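PDB 4FMR: uncharacterized hypothetical protein from Bacteroides vulgatus, which is of unknown function but probably binds DNA through an HU/IHF-like domain, which is joined to an immunoglobulin-like DUF4469 domain. Local coordinates for residues N4-W9 with K117-D122; T129-G134 with K159-A164; F154-K159 with S196-L201. One frame throughout, in Å; residues are numbered along the deposited sequence.

Contact 1: N4-W9 with K117-D122; sequences NVLKAW and KDTRVD
Val5 and Arg120 lie side by side and point the same way, so that the valine methyls spread under one face of the guanidinium: Val5 CG1 sits 3.7 Å from its plane, over the centre, while Val5 CG2 comes as near as 3.6 Å to Arg120 NE. The guanidinium reaches across to the Val5 methyls on the adjacent strand because CG takes the position between the backbone N and the carbonyl carbon (chi1 61°) and the chain then runs extended to NE. On the same face of the sheet the Val5 CG1 methyl also meets Asp122 CB at 3.7 Å, and Lys7 runs alongside Asp122, their charged ends near but not in contact.

The other face carries Asn4, Leu6, Thr119 and Val121. Here the Asn4 amide crosses Thr119 at a slant, and Asn4 ND2 gives a bent hydrogen bond of 3.1 Å to Thr119 OG1, an oxygen also bonded to the carbonyl of Ala115 in the preceding helix. Asn4 OD1 turns to Asn71 of the second subunit, so both ends of the amide are held. Leu6 CG rests on Thr119 CG2 at 3.8 Å, and Met70 of the second subunit packs against Asn4, Leu6 and Thr119.

Beneath these side chains the ladder alternates from strand to strand, its shortest rung being Asp122 N to Leu6 O at 2.7 Å. Two neighbouring parallel strands, more than a hundred residues apart in the chain, with one face turned to the partner subunit, belong to the HU/IHF-like domain of a probable DNA-binding protein.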
ATOM      1  N   ASN B   4     -14.393  13.235  11.849  1.00 50.84           N
ATOM      2  CA  ASN B   4     -13.359  13.625  10.899  1.00 48.11           C
ATOM      3  C   ASN B   4     -13.977  14.103   9.606  1.00 50.83           C
ATOM      4  O   ASN B   4     -15.037  13.618   9.218  1.00 50.86           O
ATOM      5  CB  ASN B   4     -12.415  12.469  10.618  1.00 46.58           C
ATOM      6  CG  ASN B   4     -11.786  11.829  11.812  1.00 54.11           C
ATOM      7  OD1 ASN B   4     -11.121  12.480  12.610  1.00 47.80           O
ATOM      8  ND2 ASN B   4     -11.884  10.509  11.887  1.00 47.95           N
ATOM      9  N   VAL B   5     -13.319  15.056   8.930  1.00 46.83           N
ATOM     10  CA  VAL B   5     -13.827  15.569   7.660  1.00 47.38           C
ATOM     11  C   VAL B   5     -12.700  15.570   6.617  1.00 48.86           C
ATOM     12  O   VAL B   5     -11.607  16.089   6.863  1.00 48.09           O
ATOM     13  CB  VAL B   5     -14.502  16.987   7.769  1.00 52.53           C
ATOM     14  CG1 VAL B   5     -15.172  17.385   6.457  1.00 52.69           C
ATOM     15  CG2 VAL B   5     -15.536  17.032   8.889  1.00 53.59           C
ATOM     16  N   LEU B   6     -12.979  14.975   5.457  1.00 44.58           N
ATOM     17  CA  LEU B   6     -12.105  15.034   4.286  1.00 43.89           C
ATOM     18  C   LEU B   6     -12.759  15.965   3.245  1.00 50.97           C
ATOM     19  O   LEU B   6     -13.973  15.879   3.024  1.00 51.50           O
ATOM     20  CB  LEU B   6     -11.799  13.648   3.672  1.00 42.13           C
ATOM     21  CG  LEU B   6     -10.934  12.668   4.467  1.00 43.03           C
ATOM     22  CD1 LEU B   6     -10.859  11.342   3.760  1.00 41.29           C
ATOM     23  CD2 LEU B   6      -9.543  13.197   4.674  1.00 42.81           C
ATOM     24  N   LYS B   7     -11.974  16.886   2.659  1.00 49.45           N
ATOM     25  CA  LYS B   7     -12.455  17.816   1.627  1.00 51.01           C
ATOM     26  C   LYS B   7     -12.028  17.292   0.257  1.00 55.62           C
ATOM     27  O   LYS B   7     -10.857  16.944   0.082  1.00 53.04           O
ATOM     28  CB  LYS B   7     -11.933  19.240   1.867  1.00 53.34           C
ATOM     29  CG  LYS B   7     -12.480  19.895   3.128  1.00 63.54           C
ATOM     30  CD  LYS B   7     -11.722  21.165   3.427  1.00 72.61           C
ATOM     31  CE  LYS B   7     -12.235  21.870   4.650  1.00 87.03           C
ATOM     32  NZ  LYS B   7     -11.589  23.195   4.804  1.00 96.23           N
ATOM     33  N   ALA B   8     -12.969  17.187  -0.698  1.00 55.42           N
ATOM     34  CA  ALA B   8     -12.629  16.636  -2.009  1.00 56.40           C
ATOM     35  C   ALA B   8     -13.220  17.433  -3.180  1.00 66.86           C
ATOM     36  O   ALA B   8     -14.379  17.862  -3.139  1.00 68.63           O
ATOM     37  CB  ALA B   8     -13.101  15.196  -2.099  1.00 56.58           C
ATOM     38  N   TRP B   9     -12.400  17.600  -4.234  1.00 65.73           N
ATOM     39  CA  TRP B   9     -12.747  18.240  -5.504  1.00 67.88           C
ATOM     40  C   TRP B   9     -13.262  17.224  -6.498  1.00 73.84           C
ATOM     41  O   TRP B   9     -12.942  16.034  -6.390  1.00 71.41           O
ATOM     42  CB  TRP B   9     -11.533  18.944  -6.140  1.00 66.86           C
ATOM     43  CG  TRP B   9     -10.916  20.053  -5.353  1.00 68.57           C
ATOM     44  CD1 TRP B   9      -9.663  20.073  -4.812  1.00 70.51           C
ATOM     45  CD2 TRP B   9     -11.470  21.357  -5.134  1.00 70.16           C
ATOM     46  NE1 TRP B   9      -9.417  21.298  -4.233  1.00 71.03           N
ATOM     47  CE2 TRP B   9     -10.517  22.099  -4.399  1.00 73.97           C
ATOM     48  CE3 TRP B   9     -12.691  21.968  -5.474  1.00 73.49           C
ATOM     49  CZ2 TRP B   9     -10.750  23.420  -3.989  1.00 74.65           C
ATOM     50  CZ3 TRP B   9     -12.925  23.273  -5.059  1.00 76.49           C
ATOM     51  CH2 TRP B   9     -11.966  23.982  -4.320  1.00 76.56           C
ATOM     52  N   LYS B 117     -14.688   4.977   9.314  1.00 44.28           N
ATOM     53  CA  LYS B 117     -16.105   4.921   9.715  1.00 45.48           C
ATOM     54  C   LYS B 117     -16.571   6.247  10.333  1.00 48.57           C
ATOM     55  O   LYS B 117     -17.737   6.607  10.159  1.00 48.69           O
ATOM     56  CB  LYS B 117     -16.371   3.776  10.712  1.00 48.74           C
ATOM     57  CG  LYS B 117     -16.264   2.370  10.119  1.00 62.63           C
ATOM     58  CD  LYS B 117     -17.130   1.329  10.868  1.00 71.86           C
ATOM     59  CE  LYS B 117     -16.707   1.053  12.293  1.00 80.47           C
ATOM     60  NZ  LYS B 117     -17.552   0.020  12.952  1.00 88.88           N
ATOM     61  N   ASP B 118     -15.674   6.959  11.070  1.00 44.49           N
ATOM     62  CA  ASP B 118     -15.976   8.267  11.688  1.00 45.44           C
ATOM     63  C   ASP B 118     -15.588   9.437  10.780  1.00 45.05           C
ATOM     64  O   ASP B 118     -15.347  10.535  11.272  1.00 44.42           O
ATOM     65  CB  ASP B 118     -15.237   8.432  13.035  1.00 48.34           C
ATOM     66  CG  ASP B 118     -15.664   7.533  14.166  1.00 71.46           C
ATOM     67  OD1 ASP B 118     -16.734   6.887  14.044  1.00 74.85           O
ATOM     68  OD2 ASP B 118     -14.939   7.485  15.187  1.00 81.43           O
ATOM     69  N   THR B 119     -15.506   9.216   9.476  1.00 40.47           N
ATOM     70  CA  THR B 119     -15.090  10.279   8.573  1.00 40.09           C
ATOM     71  C   THR B 119     -16.146  10.500   7.508  1.00 49.03           C
ATOM     72  O   THR B 119     -16.611   9.546   6.880  1.00 51.35           O
ATOM     73  CB  THR B 119     -13.715   9.942   7.964  1.00 38.77           C
ATOM     74  OG1 THR B 119     -12.838   9.579   9.033  1.00 37.40           O
ATOM     75  CG2 THR B 119     -13.099  11.119   7.137  1.00 29.97           C
ATOM     76  N   ARG B 120     -16.519  11.772   7.309  1.00 46.40           N
ATOM     77  CA  ARG B 120     -17.428  12.192   6.250  1.00 47.55           C
ATOM     78  C   ARG B 120     -16.619  12.940   5.164  1.00 51.25           C
ATOM     79  O   ARG B 120     -15.576  13.536   5.461  1.00 48.03           O
ATOM     80  CB  ARG B 120     -18.586  13.055   6.797  1.00 49.37           C
ATOM     81  CG  ARG B 120     -18.168  14.354   7.470  1.00 57.03           C
ATOM     82  CD  ARG B 120     -19.387  15.219   7.752  1.00 74.12           C
ATOM     83  NE  ARG B 120     -19.001  16.577   8.144  1.00 76.87           N
ATOM     84  CZ  ARG B 120     -18.866  17.591   7.295  1.00 84.23           C
ATOM     85  NH1 ARG B 120     -19.117  17.421   6.001  1.00 65.48           N
ATOM     86  NH2 ARG B 120     -18.491  18.785   7.734  1.00 71.82           N
ATOM     87  N   VAL B 121     -17.086  12.865   3.914  1.00 51.10           N
ATOM     88  CA  VAL B 121     -16.466  13.538   2.771  1.00 51.96           C
ATOM     89  C   VAL B 121     -17.300  14.781   2.447  1.00 62.95           C
ATOM     90  O   VAL B 121     -18.512  14.676   2.202  1.00 64.19           O
ATOM     91  CB  VAL B 121     -16.283  12.620   1.524  1.00 54.21           C
ATOM     92  CG1 VAL B 121     -15.567  13.365   0.392  1.00 53.49           C
ATOM     93  CG2 VAL B 121     -15.534  11.345   1.884  1.00 52.17           C
ATOM     94  N   ASP B 122     -16.645  15.955   2.486  1.00 62.07           N
ATOM     95  CA  ASP B 122     -17.239  17.247   2.174  1.00 64.04           C
ATOM     96  C   ASP B 122     -16.834  17.595   0.738  1.00 67.35           C
ATOM     97  O   ASP B 122     -15.680  17.975   0.494  1.00 65.22           O
ATOM     98  CB  ASP B 122     -16.792  18.302   3.211  1.00 66.76           C
ATOM     99  CG  ASP B 122     -17.102  19.759   2.894  1.00 85.64           C
ATOM    100  OD1 ASP B 122     -18.184  20.031   2.309  1.00 88.78           O
ATOM    101  OD2 ASP B 122     -16.292  20.635   3.281  1.00 93.36           O
TER

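Contact 2: T129-G134 with K159-A164; sequences TKFYIG and KNLTVA
Lys159 lays its aliphatic chain along Tyr132, and CB stands over one face of the ring, offset toward the rim, in a CH-pi contact 4.3 Å from the ring centroid. Lys159 CG follows at 3.5 Å from Tyr132 OH. A chi1 of 61° for the tyrosine tucks the ring in over its own backbone, beside Lys159. Lys130 runs beside Lys159 in the same direction; Lys130 NZ and Lys159 NZ lie 4.1 Å apart, both on the side of Asp12, to which each makes a long, weak ion pair.

Backbone bonds set this pair in place. Lys159 N donates to Tyr132 O at 3.0 Å, and the return bond from Tyr132 N to Lys159 O is weak. Just beyond, Asn160 swings its amide back across the turn: Asn160 ND2 reaches Lys130 O at 2.8 Å, with the oxygen in the amide plane and the N-H nearly straight at 163°, while Asn160 OD1 accepts a hydrogen bond from Gly222 N. Gripped at its nitrogen and its oxygen, the group has little freedom to turn.

On the inner side Leu161 CD2 lies 3.4 Å from Tyr132 O and 4.0 Å from Ile133 CG1, the Leu161 and Ile133 side chains crossing at about a right angle. The Phe131 ring approaches the carbonyl of Asn160 obliquely and has Arg231 as a cation-pi partner. Further out, Tyr132 touches Val11 and Asp12 of strand 4-12, and Ile133 packs on strands 209-217 and 231-240. This pairing of edge strand 132-138 with the end of strand 153-159, with Ile133 and Leu161 turned to the second sheet, fits the immunoglobulin-like beta sandwich, here at the end nearest the DNA-binding domain.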
ATOM      1  N   THR B 129     -10.432  26.878 -11.011  1.00 77.14           N
ATOM      2  CA  THR B 129      -9.648  27.193 -12.208  1.00 76.17           C
ATOM      3  C   THR B 129      -9.463  25.959 -13.100  1.00 75.64           C
ATOM      4  O   THR B 129      -9.557  24.829 -12.617  1.00 75.25           O
ATOM      5  CB  THR B 129      -8.276  27.787 -11.806  1.00 86.26           C
ATOM      6  OG1 THR B 129      -7.594  28.243 -12.977  1.00 90.17           O
ATOM      7  CG2 THR B 129      -7.391  26.807 -11.021  1.00 81.45           C
ATOM      8  N   LYS B 130      -9.188  26.184 -14.397  1.00 68.90           N
ATOM      9  CA  LYS B 130      -8.923  25.103 -15.348  1.00 66.84           C
ATOM     10  C   LYS B 130      -7.386  24.961 -15.570  1.00 63.42           C
ATOM     11  O   LYS B 130      -6.916  24.791 -16.694  1.00 64.06           O
ATOM     12  CB  LYS B 130      -9.693  25.312 -16.674  1.00 72.10           C
ATOM     13  CG  LYS B 130     -11.122  24.740 -16.646  1.00 97.07           C
ATOM     14  CD  LYS B 130     -11.135  23.195 -16.568  1.00112.49           C
ATOM     15  CE  LYS B 130     -12.486  22.603 -16.240  1.00125.58           C
ATOM     16  NZ  LYS B 130     -12.412  21.123 -16.092  1.00130.06           N
ATOM     17  N   PHE B 131      -6.623  25.026 -14.464  1.00 52.59           N
ATOM     18  CA  PHE B 131      -5.172  24.880 -14.398  1.00 48.68           C
ATOM     19  C   PHE B 131      -4.831  24.249 -13.066  1.00 51.21           C
ATOM     20  O   PHE B 131      -4.758  24.931 -12.035  1.00 51.29           O
ATOM     21  CB  PHE B 131      -4.445  26.217 -14.600  1.00 49.56           C
ATOM     22  CG  PHE B 131      -2.946  26.172 -14.405  1.00 47.49           C
ATOM     23  CD1 PHE B 131      -2.155  25.310 -15.156  1.00 48.56           C
ATOM     24  CD2 PHE B 131      -2.316  27.053 -13.534  1.00 47.29           C
ATOM     25  CE1 PHE B 131      -0.762  25.292 -15.000  1.00 47.78           C
ATOM     26  CE2 PHE B 131      -0.924  27.052 -13.397  1.00 48.47           C
ATOM     27  CZ  PHE B 131      -0.156  26.177 -14.136  1.00 45.97           C
ATOM     28  N   TYR B 132      -4.658  22.922 -13.089  1.00 45.54           N
ATOM     29  CA  TYR B 132      -4.403  22.131 -11.903  1.00 43.77           C
ATOM     30  C   TYR B 132      -3.858  20.759 -12.264  1.00 44.89           C
ATOM     31  O   TYR B 132      -3.978  20.317 -13.409  1.00 44.29           O
ATOM     32  CB  TYR B 132      -5.714  21.971 -11.077  1.00 44.44           C
ATOM     33  CG  TYR B 132      -6.829  21.264 -11.823  1.00 45.94           C
ATOM     34  CD1 TYR B 132      -6.883  19.874 -11.881  1.00 46.48           C
ATOM     35  CD2 TYR B 132      -7.831  21.983 -12.468  1.00 48.25           C
ATOM     36  CE1 TYR B 132      -7.890  19.219 -12.590  1.00 46.92           C
ATOM     37  CE2 TYR B 132      -8.845  21.339 -13.174  1.00 49.37           C
ATOM     38  CZ  TYR B 132      -8.888  19.955 -13.205  1.00 56.15           C
ATOM     39  OH  TYR B 132      -9.897  19.313 -13.889  1.00 62.18           O
ATOM     40  N   ILE B 133      -3.296  20.096 -11.249  1.00 39.12           N
ATOM     41  CA  ILE B 133      -2.811  18.729 -11.260  1.00 37.87           C
ATOM     42  C   ILE B 133      -3.933  17.886 -10.639  1.00 44.91           C
ATOM     43  O   ILE B 133      -4.250  18.079  -9.463  1.00 43.37           O
ATOM     44  CB  ILE B 133      -1.449  18.601 -10.505  1.00 38.54           C
ATOM     45  CG1 ILE B 133      -0.347  19.497 -11.139  1.00 37.78           C
ATOM     46  CG2 ILE B 133      -1.032  17.134 -10.421  1.00 36.40           C
ATOM     47  CD1 ILE B 133       0.951  19.737 -10.288  1.00 38.19           C
ATOM     48  N   GLY B 134      -4.561  17.032 -11.452  1.00 44.22           N
ATOM     49  CA  GLY B 134      -5.676  16.176 -11.053  1.00 44.49           C
ATOM     50  C   GLY B 134      -5.251  14.878 -10.402  1.00 47.85           C
ATOM     51  O   GLY B 134      -5.712  14.535  -9.307  1.00 47.21           O
ATOM     52  N   LYS B 159      -5.105  19.751 -16.179  1.00 46.83           N
ATOM     53  CA  LYS B 159      -5.614  20.748 -17.116  1.00 47.84           C
ATOM     54  C   LYS B 159      -4.595  21.835 -17.353  1.00 50.01           C
ATOM     55  O   LYS B 159      -4.075  22.420 -16.394  1.00 47.61           O
ATOM     56  CB  LYS B 159      -6.940  21.377 -16.625  1.00 52.16           C
ATOM     57  CG  LYS B 159      -8.150  20.441 -16.649  1.00 70.19           C
ATOM     58  CD  LYS B 159      -8.770  20.251 -18.022  1.00 85.84           C
ATOM     59  CE  LYS B 159      -9.926  19.284 -17.948  1.00103.29           C
ATOM     60  NZ  LYS B 159     -10.648  19.178 -19.243  1.00114.66           N
ATOM     61  N   ASN B 160      -4.310  22.080 -18.655  1.00 47.72           N
ATOM     62  CA  ASN B 160      -3.405  23.096 -19.202  1.00 49.09           C
ATOM     63  C   ASN B 160      -2.051  23.116 -18.475  1.00 50.83           C
ATOM     64  O   ASN B 160      -1.565  24.169 -18.068  1.00 51.28           O
ATOM     65  CB  ASN B 160      -4.078  24.473 -19.151  1.00 52.87           C
ATOM     66  CG  ASN B 160      -5.278  24.520 -20.053  1.00 70.20           C
ATOM     67  OD1 ASN B 160      -5.179  24.324 -21.276  1.00 63.60           O
ATOM     68  ND2 ASN B 160      -6.444  24.732 -19.460  1.00 58.72           N
ATOM     69  N   LEU B 161      -1.430  21.938 -18.387  1.00 45.15           N
ATOM     70  CA  LEU B 161      -0.165  21.707 -17.687  1.00 42.92           C
ATOM     71  C   LEU B 161       1.072  21.916 -18.587  1.00 47.68           C
ATOM     72  O   LEU B 161       2.179  21.906 -18.046  1.00 47.56           O
ATOM     73  CB  LEU B 161      -0.138  20.269 -17.105  1.00 40.80           C
ATOM     74  CG  LEU B 161      -1.102  19.959 -15.949  1.00 44.16           C
ATOM     75  CD1 LEU B 161      -0.876  18.538 -15.413  1.00 42.76           C
ATOM     76  CD2 LEU B 161      -0.926  20.939 -14.794  1.00 42.47           C
ATOM     77  N   THR B 162       0.894  22.127 -19.930  1.00 44.12           N
ATOM     78  CA  THR B 162       1.991  22.313 -20.901  1.00 44.29           C
ATOM     79  C   THR B 162       3.002  23.332 -20.388  1.00 47.26           C
ATOM     80  O   THR B 162       2.621  24.448 -20.043  1.00 48.18           O
ATOM     81  CB  THR B 162       1.463  22.738 -22.294  1.00 48.77           C
ATOM     82  OG1 THR B 162       0.489  21.806 -22.742  1.00 49.49           O
ATOM     83  CG2 THR B 162       2.563  22.826 -23.351  1.00 44.58           C
ATOM     84  N   VAL B 163       4.279  22.937 -20.323  1.00 42.40           N
ATOM     85  CA  VAL B 163       5.359  23.829 -19.882  1.00 42.58           C
ATOM     86  C   VAL B 163       5.799  24.657 -21.124  1.00 47.26           C
ATOM     87  O   VAL B 163       6.285  24.096 -22.102  1.00 46.08           O
ATOM     88  CB  VAL B 163       6.519  23.048 -19.201  1.00 44.15           C
ATOM     89  CG1 VAL B 163       7.703  23.963 -18.911  1.00 43.62           C
ATOM     90  CG2 VAL B 163       6.046  22.374 -17.909  1.00 42.87           C
ATOM     91  N   ALA B 164       5.536  25.961 -21.112  1.00 46.58           N
ATOM     92  CA  ALA B 164       5.856  26.850 -22.246  1.00 48.35           C
ATOM     93  C   ALA B 164       6.174  28.257 -21.762  1.00 53.89           C
ATOM     94  O   ALA B 164       5.764  28.634 -20.658  1.00 53.26           O
ATOM     95  CB  ALA B 164       4.695  26.893 -23.240  1.00 49.98           C
TER

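Contact 3: F154-K159 with S196-L201; sequences FTLFGK and SRLIIL
Phe154-Gly158 and Ser196-Ile200 run antiparallel, their strand axes 4.6 Å apart at 163°, with paired hydrogen bonds at Phe154/Ile200 and Leu156/Leu198 and a further bond from Gly158 N to Ser196 O. On one face Arg197 and Phe157 lie side by side: Arg197 CD comes to 3.6 Å from Phe157 CE1, with the ring and guanidinium planes turned 45° from each other. With CG anti to the backbone N (chi1 172°), the arginine also brings CG to 3.6 Å from Thr155 CG2, the methyl that lies over one face of the Phe157 ring. Its charged end goes on to a salt bridge with Glu194.

Leu156, Leu198 and Ile200 point to the opposite face and pack on Leu213 and Val215 of strand 209-217, the facing-sheet arrangement of an immunoglobulin-like sandwich. Leu156 CD1 and Leu198 CD1 stand 4.2 Å apart, and Ile200 CG1 comes to 4.1 Å from Phe154 CB.

On the sheet face that also carries Phe157 and Arg197, Ile199 runs alongside Thr155, its CG1 3.6 Å from Thr155 OG1, and it also touches Leu192 of the edge strand. A glycine in place of Ile199 would probably open a gap beside Thr155 OG1, where Ile199 CG1 now packs, and take an apolar contact from Leu192.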
ATOM      1  N   PHE B 154       7.542   9.728 -13.853  1.00 31.56           N
ATOM      2  CA  PHE B 154       6.319  10.078 -13.180  1.00 31.26           C
ATOM      3  C   PHE B 154       5.407  10.785 -14.171  1.00 34.60           C
ATOM      4  O   PHE B 154       5.887  11.593 -14.971  1.00 32.36           O
ATOM      5  CB  PHE B 154       6.615  10.956 -11.944  1.00 32.43           C
ATOM      6  CG  PHE B 154       5.415  11.055 -11.039  1.00 33.45           C
ATOM      7  CD1 PHE B 154       5.108  10.026 -10.151  1.00 32.70           C
ATOM      8  CD2 PHE B 154       4.545  12.148 -11.121  1.00 35.61           C
ATOM      9  CE1 PHE B 154       3.965  10.094  -9.353  1.00 33.98           C
ATOM     10  CE2 PHE B 154       3.394  12.207 -10.319  1.00 37.88           C
ATOM     11  CZ  PHE B 154       3.113  11.180  -9.446  1.00 34.36           C
ATOM     12  N   THR B 155       4.096  10.451 -14.142  1.00 32.44           N
ATOM     13  CA  THR B 155       3.103  11.092 -15.012  1.00 32.92           C
ATOM     14  C   THR B 155       2.132  11.945 -14.183  1.00 35.95           C
ATOM     15  O   THR B 155       1.539  11.465 -13.231  1.00 34.03           O
ATOM     16  CB  THR B 155       2.323  10.064 -15.869  1.00 40.83           C
ATOM     17  OG1 THR B 155       3.243   9.283 -16.626  1.00 44.48           O
ATOM     18  CG2 THR B 155       1.357  10.727 -16.824  1.00 39.00           C
ATOM     19  N   LEU B 156       1.913  13.173 -14.621  1.00 34.34           N
ATOM     20  CA  LEU B 156       0.964  14.116 -14.043  1.00 34.79           C
ATOM     21  C   LEU B 156      -0.211  14.308 -14.985  1.00 39.98           C
ATOM     22  O   LEU B 156      -0.003  14.649 -16.147  1.00 40.07           O
ATOM     23  CB  LEU B 156       1.640  15.475 -13.779  1.00 35.42           C
ATOM     24  CG  LEU B 156       2.751  15.483 -12.764  1.00 39.68           C
ATOM     25  CD1 LEU B 156       3.761  16.562 -13.079  1.00 40.11           C
ATOM     26  CD2 LEU B 156       2.198  15.589 -11.375  1.00 43.16           C
ATOM     27  N   PHE B 157      -1.444  14.089 -14.499  1.00 37.44           N
ATOM     28  CA  PHE B 157      -2.643  14.316 -15.300  1.00 38.18           C
ATOM     29  C   PHE B 157      -3.331  15.576 -14.805  1.00 44.88           C
ATOM     30  O   PHE B 157      -3.330  15.837 -13.607  1.00 45.33           O
ATOM     31  CB  PHE B 157      -3.582  13.095 -15.242  1.00 39.20           C
ATOM     32  CG  PHE B 157      -2.935  11.801 -15.681  1.00 38.74           C
ATOM     33  CD1 PHE B 157      -2.920  11.431 -17.024  1.00 42.77           C
ATOM     34  CD2 PHE B 157      -2.367  10.939 -14.749  1.00 37.69           C
ATOM     35  CE1 PHE B 157      -2.362  10.213 -17.424  1.00 42.52           C
ATOM     36  CE2 PHE B 157      -1.798   9.732 -15.148  1.00 40.62           C
ATOM     37  CZ  PHE B 157      -1.804   9.373 -16.481  1.00 40.20           C
ATOM     38  N   GLY B 158      -3.891  16.365 -15.707  1.00 43.39           N
ATOM     39  CA  GLY B 158      -4.579  17.572 -15.279  1.00 43.95           C
ATOM     40  C   GLY B 158      -5.126  18.418 -16.398  1.00 50.50           C
ATOM     41  O   GLY B 158      -5.590  17.889 -17.417  1.00 50.94           O
ATOM     42  N   LYS B 159      -5.105  19.751 -16.179  1.00 46.83           N
ATOM     43  CA  LYS B 159      -5.614  20.748 -17.116  1.00 47.84           C
ATOM     44  C   LYS B 159      -4.595  21.835 -17.353  1.00 50.01           C
ATOM     45  O   LYS B 159      -4.075  22.420 -16.394  1.00 47.61           O
ATOM     46  CB  LYS B 159      -6.940  21.377 -16.625  1.00 52.16           C
ATOM     47  CG  LYS B 159      -8.150  20.441 -16.649  1.00 70.19           C
ATOM     48  CD  LYS B 159      -8.770  20.251 -18.022  1.00 85.84           C
ATOM     49  CE  LYS B 159      -9.926  19.284 -17.948  1.00103.29           C
ATOM     50  NZ  LYS B 159     -10.648  19.178 -19.243  1.00114.66           N
ATOM     51  N   SER B 196      -3.161  18.030 -20.912  1.00 44.15           N
ATOM     52  CA  SER B 196      -3.811  17.134 -19.950  1.00 44.19           C
ATOM     53  C   SER B 196      -2.859  16.126 -19.281  1.00 46.86           C
ATOM     54  O   SER B 196      -3.294  15.414 -18.364  1.00 45.21           O
ATOM     55  CB  SER B 196      -4.939  16.359 -20.627  1.00 49.72           C
ATOM     56  OG  SER B 196      -6.045  17.205 -20.902  1.00 66.04           O
ATOM     57  N   ARG B 197      -1.584  16.058 -19.724  1.00 43.59           N
ATOM     58  CA  ARG B 197      -0.643  15.072 -19.199  1.00 42.43           C
ATOM     59  C   ARG B 197       0.834  15.439 -19.422  1.00 44.81           C
ATOM     60  O   ARG B 197       1.274  15.700 -20.551  1.00 45.52           O
ATOM     61  CB  ARG B 197      -0.938  13.723 -19.885  1.00 44.07           C
ATOM     62  CG  ARG B 197       0.035  12.583 -19.630  1.00 50.43           C
ATOM     63  CD  ARG B 197      -0.456  11.332 -20.326  1.00 53.96           C
ATOM     64  NE  ARG B 197      -0.624  11.558 -21.761  1.00 54.17           N
ATOM     65  CZ  ARG B 197      -1.064  10.650 -22.621  1.00 64.91           C
ATOM     66  NH1 ARG B 197      -1.402   9.435 -22.202  1.00 57.24           N
ATOM     67  NH2 ARG B 197      -1.181  10.950 -23.903  1.00 49.20           N
ATOM     68  N   LEU B 198       1.594  15.413 -18.331  1.00 38.58           N
ATOM     69  CA  LEU B 198       3.045  15.583 -18.348  1.00 37.19           C
ATOM     70  C   LEU B 198       3.724  14.303 -17.933  1.00 39.35           C
ATOM     71  O   LEU B 198       3.352  13.730 -16.907  1.00 38.30           O
ATOM     72  CB  LEU B 198       3.557  16.717 -17.423  1.00 36.24           C
ATOM     73  CG  LEU B 198       3.093  18.140 -17.620  1.00 41.31           C
ATOM     74  CD1 LEU B 198       3.677  19.036 -16.516  1.00 40.07           C
ATOM     75  CD2 LEU B 198       3.445  18.661 -19.009  1.00 43.33           C
ATOM     76  N   ILE B 199       4.763  13.901 -18.671  1.00 34.80           N
ATOM     77  CA  ILE B 199       5.623  12.790 -18.291  1.00 33.05           C
ATOM     78  C   ILE B 199       6.986  13.392 -17.983  1.00 36.29           C
ATOM     79  O   ILE B 199       7.574  14.099 -18.814  1.00 37.38           O
ATOM     80  CB  ILE B 199       5.696  11.602 -19.287  1.00 36.49           C
ATOM     81  CG1 ILE B 199       4.269  11.045 -19.554  1.00 37.16           C
ATOM     82  CG2 ILE B 199       6.627  10.492 -18.707  1.00 35.12           C
ATOM     83  CD1 ILE B 199       4.150   9.950 -20.602  1.00 42.93           C
ATOM     84  N   ILE B 200       7.465  13.161 -16.768  1.00 32.50           N
ATOM     85  CA  ILE B 200       8.760  13.697 -16.367  1.00 33.64           C
ATOM     86  C   ILE B 200       9.658  12.563 -15.933  1.00 36.86           C
ATOM     87  O   ILE B 200       9.174  11.492 -15.597  1.00 35.87           O
ATOM     88  CB  ILE B 200       8.646  14.808 -15.237  1.00 36.83           C
ATOM     89  CG1 ILE B 200       8.053  14.245 -13.921  1.00 36.99           C
ATOM     90  CG2 ILE B 200       7.869  16.039 -15.741  1.00 37.75           C
ATOM     91  CD1 ILE B 200       8.162  15.112 -12.659  1.00 47.34           C
ATOM     92  N   LEU B 201      10.973  12.804 -15.958  1.00 34.58           N
ATOM     93  CA  LEU B 201      11.994  11.917 -15.396  1.00 32.65           C
ATOM     94  C   LEU B 201      12.452  12.553 -14.114  1.00 36.33           C
ATOM     95  O   LEU B 201      12.888  13.689 -14.147  1.00 36.40           O
ATOM     96  CB  LEU B 201      13.187  11.655 -16.350  1.00 32.05           C
ATOM     97  CG  LEU B 201      14.256  10.658 -15.785  1.00 33.96           C
ATOM     98  CD1 LEU B 201      13.661   9.287 -15.503  1.00 31.24           C
ATOM     99  CD2 LEU B 201      15.401  10.471 -16.757  1.00 33.53           C
TER

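In the fold
From the N terminus, strand 4-12 enters contact 1 at once, and its partner, strand 119-126, follows only after more than a hundred residues, including the helices of the DNA-binding domain, to close the loop. That contact is complete before the other two begin. A short connection leads on to 129-134, which opens contact 2. Contact 3 opens at 154-159 before contact 2 closes at 159-164, and it closes at 196-201, so the two cross and share Lys159. Their centres are about 9 Å apart, and together they join strands 132-138, 153-159 and 197-201 into one sheet. Contact 1, its centre about 26 Å from that of contact 2, belongs to the other domain.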